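Local atomic coordinates of putative uncharacterized protein (Bacteroides thetaiotaomicron, PDB entry 2RBK), a protein that probably acts as a magnesium-dependent phosphatase of the haloacid dehalogenase superfamily, binding a vanadium-oxide ligand and a magnesium ion in its active site. Residues Gly64-Asn69 / Asp193-His198; Cys73-Glu78 / Arg197-Lys202. All blocks are in the same frame, centred on the assembly; numbering follows the deposited sequence.

Contact 1: Gly64-Asn69 / Asp193-His198; sequences GYITMN and DEIIRH
Ile-66 and Ile-195 bring strand 64-67 and helix 188-199 together without any hydrogen bond between the two backbones, the helix resting on a face of the mixed sheet at the heart of this HAD-type fold. The meeting is one of branch against branch: the CG1 atoms of the two isoleucines lie 3.7 Å apart, and Ile-66 CD1 reaches within 3.9 Å of Ile-195 CG1. In Ile-66, CG1 stands opposite the carbonyl carbon (chi1 -65°), which carries the longer branch to the helix. The end of Ile-195 folds instead (chi2 -74°), bringing CD1 down to the strand backbone, 4.4 Å from Tyr-65 O. The same methyl group lies over Gly-64, where a beta carbon would come to a tight 3.4 Å from it, which is consistent with a glycine at this point. Cys-73 and Ala-42 from the adjoining strands border Ile-66, while Val-75 and Phe-40 flank Ile-195, widening the apolar patch. Tyr-65 faces away, its ring against that of Phe-74 and its OH bonded to Gln-57.

One turn of the helix is tied along its surface by a salt bridge. Arg-197 grips Glu-194 side-on, NE and NH2 both giving to the single oxygen OE1; NH2 arrives nearly in line with the C-O bond, NE from above the carboxylate plane, while OE2 pairs with Lys-190.

Beyond the strand, Asn-69 bonds Asn-214 of the vanadium-ligand pocket, and the side chain of Ile-66 is itself about 9 Å from that ligand. Mostly buried and apolar in its side chains, with no hydrogen bond across it, the junction depends on fit rather than on directed bonds, whereas charge pairing is left to the flank of the helix.

Contact 2: Cys73-Glu78 / Arg197-Lys202; sequences CFVGEE and RHFGIK
The two-residue hairpin between strands 72-75 and 78-82 turns through a type II' bend from Val-75 to Glu-78, and these two residues meet His-198 and Phe-199 at the C-terminal end of helix 188-199. Gly-76 takes the positive phi (65°) that such a bend needs at its second position; Gly-200, also with positive phi, follows the helix. Val-75 points at the helix and sets both methyls against the two rings: at their closest, CG1 lies 3.8 Å from Phe-199 CZ, and CG2 lies 3.9 Å from CD2 of His-198, approaching that ring obliquely. The neighbouring CE1 corner of the imidazole meets Glu-78, whose fully extended chain, with CG trans to N (chi1 -177°), brings OE1 to the ring edge, 3.6 Å from His-198 CE1. Carboxylate and ring planes stand 80° apart, and no hydrogen bond joins them. Phe-199 also meets the ring of Phe-40. An alanine in place of His-198 lacks the ring, and would probably open a gap beside Val-75 and leave the Glu-78 carboxylate without its neighbour, freer to turn. A negative carboxylate so near would be expected to favour a protonated imidazole, adding modest electrostatic attraction to a mainly apolar contact.

Contacts 1 and 2 illustrate how a single helix can dock on one sheet with different chemistry along its length. Both use helix 188-199, and their strands are antiparallel neighbours, joined by the backbone hydrogen bond of Tyr-65 N to Phe-74 O at 2.9 Å. The contact centres lie about 6 Å apart, and Val-75 bridges them by also touching Ile-195. Contact 1 is buried, with only aliphatic side chains packing on each other across it, on a strand that leads toward the active site. Contact 2, at the surface where hairpin and helix both end, mixes aliphatic and aromatic packing with a carboxylate beside an imidazole, and lies away from the magnesium and vanadium-ligand site.

Contact 1: Gly64-Asn69 / Asp193-His198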
loop_
_atom_site.group_PDB
_atom_site.type_symbol
_atom_site.label_atom_id
_atom_site.label_comp_id
_atom_site.label_asym_id
_atom_site.label_seq_id
_atom_site.Cartn_x
_atom_site.Cartn_y
_atom_site.Cartn_z
ATOM N N GLY A 64 1.520 -13.653 -3.250
ATOM C CA GLY A 64 0.728 -13.244 -2.088
ATOM C C GLY A 64 0.626 -11.748 -2.041
ATOM O O GLY A 64 1.317 -11.024 -2.757
ATOM N N TYR A 65 -0.265 -11.294 -1.133
ATOM C CA TYR A 65 -0.635 -9.924 -1.016
ATOM C C TYR A 65 -0.627 -9.424 0.426
ATOM O O TYR A 65 -1.243 -10.040 1.304
ATOM C CB TYR A 65 -2.066 -9.668 -1.561
ATOM C CG TYR A 65 -2.207 -9.866 -3.051
ATOM C CD1 TYR A 65 -2.322 -11.132 -3.607
ATOM C CD2 TYR A 65 -2.251 -8.776 -3.917
ATOM C CE1 TYR A 65 -2.449 -11.319 -4.964
ATOM C CE2 TYR A 65 -2.377 -8.941 -5.279
ATOM C CZ TYR A 65 -2.485 -10.219 -5.788
ATOM O OH TYR A 65 -2.603 -10.375 -7.152
ATOM N N ILE A 66 -0.007 -8.272 0.590
ATOM C CA ILE A 66 -0.127 -7.424 1.743
ATOM C C ILE A 66 -0.946 -6.235 1.285
ATOM O O ILE A 66 -0.497 -5.484 0.413
ATOM C CB ILE A 66 1.290 -6.983 2.246
ATOM C CG1 ILE A 66 2.090 -8.172 2.746
ATOM C CG2 ILE A 66 1.172 -5.842 3.256
ATOM C CD1 ILE A 66 3.582 -7.879 2.675
ATOM N N THR A 67 -2.160 -6.089 1.815
ATOM C CA THR A 67 -3.054 -4.993 1.423
ATOM C C THR A 67 -3.399 -4.181 2.640
ATOM O O THR A 67 -3.130 -4.559 3.785
ATOM C CB THR A 67 -4.329 -5.542 0.723
ATOM O OG1 THR A 67 -5.209 -6.139 1.688
ATOM C CG2 THR A 67 -3.998 -6.495 -0.388
ATOM N N MET A 68 -3.993 -3.008 2.378
ATOM C CA MET A 68 -4.365 -2.103 3.464
ATOM C C MET A 68 -3.178 -1.905 4.444
ATOM O O MET A 68 -3.332 -1.930 5.672
ATOM C CB MET A 68 -5.632 -2.555 4.198
ATOM C CG MET A 68 -6.811 -2.549 3.283
ATOM S SD MET A 68 -8.389 -2.640 4.092
ATOM C CE MET A 68 -8.981 -4.269 3.603
ATOM N N ASN A 69 -2.001 -1.693 3.875
ATOM C CA ASN A 69 -0.825 -1.334 4.686
ATOM C C ASN A 69 -0.487 -2.380 5.720
ATOM O O ASN A 69 0.063 -2.071 6.763
ATOM C CB ASN A 69 -0.993 0.039 5.373
ATOM C CG ASN A 69 -0.984 1.152 4.378
ATOM O OD1 ASN A 69 0.073 1.476 3.844
ATOM N ND2 ASN A 69 -2.151 1.690 4.040
ATOM N N ASP A 193 6.417 -9.420 7.829
ATOM C CA ASP A 193 6.588 -10.428 8.875
ATOM C C ASP A 193 5.589 -11.562 8.710
ATOM O O ASP A 193 5.930 -12.721 8.886
ATOM C CB ASP A 193 6.426 -9.784 10.242
ATOM C CG ASP A 193 7.568 -8.882 10.638
ATOM O OD1 ASP A 193 8.652 -8.995 9.990
ATOM O OD2 ASP A 193 7.344 -8.103 11.595
ATOM N N GLU A 194 4.343 -11.230 8.386
ATOM C CA GLU A 194 3.302 -12.266 8.234
ATOM C C GLU A 194 3.565 -13.137 7.026
ATOM O O GLU A 194 3.454 -14.356 7.094
ATOM C CB GLU A 194 1.928 -11.598 8.198
ATOM C CG GLU A 194 1.559 -10.937 9.525
ATOM C CD GLU A 194 1.418 -11.917 10.658
ATOM O OE1 GLU A 194 1.034 -13.082 10.394
ATOM O OE2 GLU A 194 1.693 -11.531 11.822
ATOM N N ILE A 195 3.927 -12.528 5.902
ATOM C CA ILE A 195 4.200 -13.312 4.710
ATOM C C ILE A 195 5.392 -14.250 4.934
ATOM O O ILE A 195 5.326 -15.426 4.599
ATOM C CB ILE A 195 4.458 -12.404 3.511
ATOM C CG1 ILE A 195 3.150 -11.687 3.044
ATOM C CG2 ILE A 195 5.168 -13.107 2.357
ATOM C CD1 ILE A 195 2.174 -12.578 2.303
ATOM N N ILE A 196 6.488 -13.728 5.488
ATOM C CA ILE A 196 7.664 -14.585 5.587
ATOM C C ILE A 196 7.414 -15.693 6.633
ATOM O O ILE A 196 7.962 -16.784 6.443
ATOM C CB ILE A 196 8.971 -13.801 5.837
ATOM C CG1 ILE A 196 9.062 -13.175 7.203
ATOM C CG2 ILE A 196 9.190 -12.841 4.684
ATOM C CD1 ILE A 196 10.342 -12.367 7.409
ATOM N N ARG A 197 6.636 -15.412 7.674
ATOM C CA ARG A 197 6.218 -16.456 8.656
ATOM C C ARG A 197 5.558 -17.576 7.906
ATOM O O ARG A 197 5.816 -18.763 8.153
ATOM C CB ARG A 197 5.260 -15.829 9.691
ATOM C CG ARG A 197 4.586 -16.736 10.683
ATOM C CD ARG A 197 3.512 -16.117 11.558
ATOM N NE ARG A 197 2.373 -15.621 10.773
ATOM C CZ ARG A 197 1.470 -16.363 10.228
ATOM N NH1 ARG A 197 1.540 -17.687 10.384
ATOM N NH2 ARG A 197 0.458 -15.822 9.507
ATOM N N HIS A 198 4.646 -17.268 6.960
ATOM C CA HIS A 198 3.924 -18.304 6.239
ATOM C C HIS A 198 4.826 -19.171 5.367
ATOM O O HIS A 198 4.613 -20.387 5.226
ATOM C CB HIS A 198 2.851 -17.591 5.403
ATOM C CG HIS A 198 1.978 -18.500 4.648
ATOM N ND1 HIS A 198 0.909 -19.138 5.231
ATOM C CD2 HIS A 198 1.966 -18.883 3.338
ATOM C CE1 HIS A 198 0.311 -19.853 4.312
ATOM N NE2 HIS A 198 0.918 -19.743 3.159
#

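Contact 2: Cys73-Glu78 / Arg197-Lys202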
loop_
_atom_site.group_PDB
_atom_site.type_symbol
_atom_site.label_atom_id
_atom_site.label_comp_id
_atom_site.label_asym_id
_atom_site.label_seq_id
_atom_site.Cartn_x
_atom_site.Cartn_y
_atom_site.Cartn_z
ATOM N N CYS A 73 -3.750 -9.475 4.909
ATOM C CA CYS A 73 -2.738 -10.192 4.178
ATOM C C CYS A 73 -3.244 -11.567 3.789
ATOM O O CYS A 73 -3.866 -12.242 4.630
ATOM C CB CYS A 73 -1.483 -10.337 5.024
ATOM S SG CYS A 73 -0.727 -8.783 5.561
ATOM N N PHE A 74 -2.957 -12.000 2.552
ATOM C CA PHE A 74 -3.458 -13.291 2.093
ATOM C C PHE A 74 -2.504 -13.898 1.066
ATOM O O PHE A 74 -1.754 -13.206 0.396
ATOM C CB PHE A 74 -4.887 -13.197 1.554
ATOM C CG PHE A 74 -5.084 -12.157 0.482
ATOM C CD1 PHE A 74 -4.998 -12.494 -0.880
ATOM C CD2 PHE A 74 -5.382 -10.828 0.796
ATOM C CE1 PHE A 74 -5.200 -11.516 -1.860
ATOM C CE2 PHE A 74 -5.611 -9.881 -0.173
ATOM C CZ PHE A 74 -5.524 -10.234 -1.521
ATOM N N VAL A 75 -2.569 -15.229 0.995
ATOM C CA VAL A 75 -1.742 -16.034 0.104
ATOM C C VAL A 75 -2.724 -16.971 -0.599
ATOM O O VAL A 75 -3.335 -17.823 0.036
ATOM C CB VAL A 75 -0.680 -16.808 0.864
ATOM C CG1 VAL A 75 0.123 -17.723 -0.101
ATOM C CG2 VAL A 75 0.230 -15.834 1.605
ATOM N N GLY A 76 -2.927 -16.760 -1.885
ATOM C CA GLY A 76 -3.972 -17.511 -2.578
ATOM C C GLY A 76 -5.306 -17.101 -2.005
ATOM O O GLY A 76 -5.603 -15.929 -1.871
ATOM N N GLU A 77 -6.117 -18.065 -1.617
ATOM C CA GLU A 77 -7.403 -17.780 -1.005
ATOM C C GLU A 77 -7.317 -17.705 0.516
ATOM O O GLU A 77 -8.347 -17.496 1.185
ATOM C CB GLU A 77 -8.464 -18.816 -1.410
ATOM C CG GLU A 77 -8.699 -18.847 -2.929
ATOM C CD GLU A 77 -9.184 -17.522 -3.506
ATOM O OE1 GLU A 77 -10.139 -16.912 -2.932
ATOM O OE2 GLU A 77 -8.620 -17.061 -4.547
ATOM N N GLU A 78 -6.149 -17.912 1.106
ATOM C CA GLU A 78 -5.973 -18.011 2.520
ATOM C C GLU A 78 -5.604 -16.684 3.159
ATOM O O GLU A 78 -4.526 -16.160 2.890
ATOM C CB GLU A 78 -4.886 -19.034 2.813
ATOM C CG GLU A 78 -4.651 -19.290 4.302
ATOM C CD GLU A 78 -3.574 -20.283 4.605
ATOM O OE1 GLU A 78 -3.032 -20.956 3.686
ATOM O OE2 GLU A 78 -3.231 -20.395 5.785
ATOM N N ARG A 197 6.636 -15.412 7.674
ATOM C CA ARG A 197 6.218 -16.456 8.656
ATOM C C ARG A 197 5.558 -17.576 7.906
ATOM O O ARG A 197 5.816 -18.763 8.153
ATOM C CB ARG A 197 5.260 -15.829 9.691
ATOM C CG ARG A 197 4.586 -16.736 10.683
ATOM C CD ARG A 197 3.512 -16.117 11.558
ATOM N NE ARG A 197 2.373 -15.621 10.773
ATOM C CZ ARG A 197 1.470 -16.363 10.228
ATOM N NH1 ARG A 197 1.540 -17.687 10.384
ATOM N NH2 ARG A 197 0.458 -15.822 9.507
ATOM N N HIS A 198 4.646 -17.268 6.960
ATOM C CA HIS A 198 3.924 -18.304 6.239
ATOM C C HIS A 198 4.826 -19.171 5.367
ATOM O O HIS A 198 4.613 -20.387 5.226
ATOM C CB HIS A 198 2.851 -17.591 5.403
ATOM C CG HIS A 198 1.978 -18.500 4.648
ATOM N ND1 HIS A 198 0.909 -19.138 5.231
ATOM C CD2 HIS A 198 1.966 -18.883 3.338
ATOM C CE1 HIS A 198 0.311 -19.853 4.312
ATOM N NE2 HIS A 198 0.918 -19.743 3.159
ATOM N N PHE A 199 5.835 -18.559 4.747
ATOM C CA PHE A 199 6.708 -19.239 3.823
ATOM C C PHE A 199 7.997 -19.769 4.468
ATOM O O PHE A 199 8.754 -20.443 3.799
ATOM C CB PHE A 199 7.101 -18.358 2.633
ATOM C CG PHE A 199 5.981 -18.202 1.624
ATOM C CD1 PHE A 199 5.005 -17.216 1.725
ATOM C CD2 PHE A 199 5.917 -19.074 0.560
ATOM C CE1 PHE A 199 4.001 -17.140 0.781
ATOM C CE2 PHE A 199 4.874 -18.994 -0.381
ATOM C CZ PHE A 199 3.950 -17.997 -0.242
ATOM N N GLY A 200 8.269 -19.537 5.710
ATOM C CA GLY A 200 9.531 -19.983 6.320
ATOM C C GLY A 200 10.746 -19.192 5.830
ATOM O O GLY A 200 11.884 -19.720 5.926
ATOM N N ILE A 201 10.535 -18.009 5.324
ATOM C CA ILE A 201 11.605 -17.135 4.841
ATOM C C ILE A 201 12.106 -16.283 5.985
ATOM O O ILE A 201 11.305 -15.847 6.797
ATOM C CB ILE A 201 11.102 -16.342 3.626
ATOM C CG1 ILE A 201 10.839 -17.289 2.461
ATOM C CG2 ILE A 201 12.034 -15.215 3.236
ATOM C CD1 ILE A 201 10.178 -16.677 1.238
ATOM N N LYS A 202 13.423 -16.053 6.050
ATOM C CA LYS A 202 13.965 -15.213 7.069
ATOM C C LYS A 202 13.979 -13.751 6.643
ATOM O O LYS A 202 14.068 -13.447 5.449
ATOM C CB LYS A 202 15.405 -15.619 7.422
ATOM C CG LYS A 202 15.584 -17.038 7.889
ATOM C CD LYS A 202 14.810 -17.364 9.108
ATOM C CE LYS A 202 15.026 -16.744 10.419
ATOM N NZ LYS A 202 14.383 -17.679 11.450
#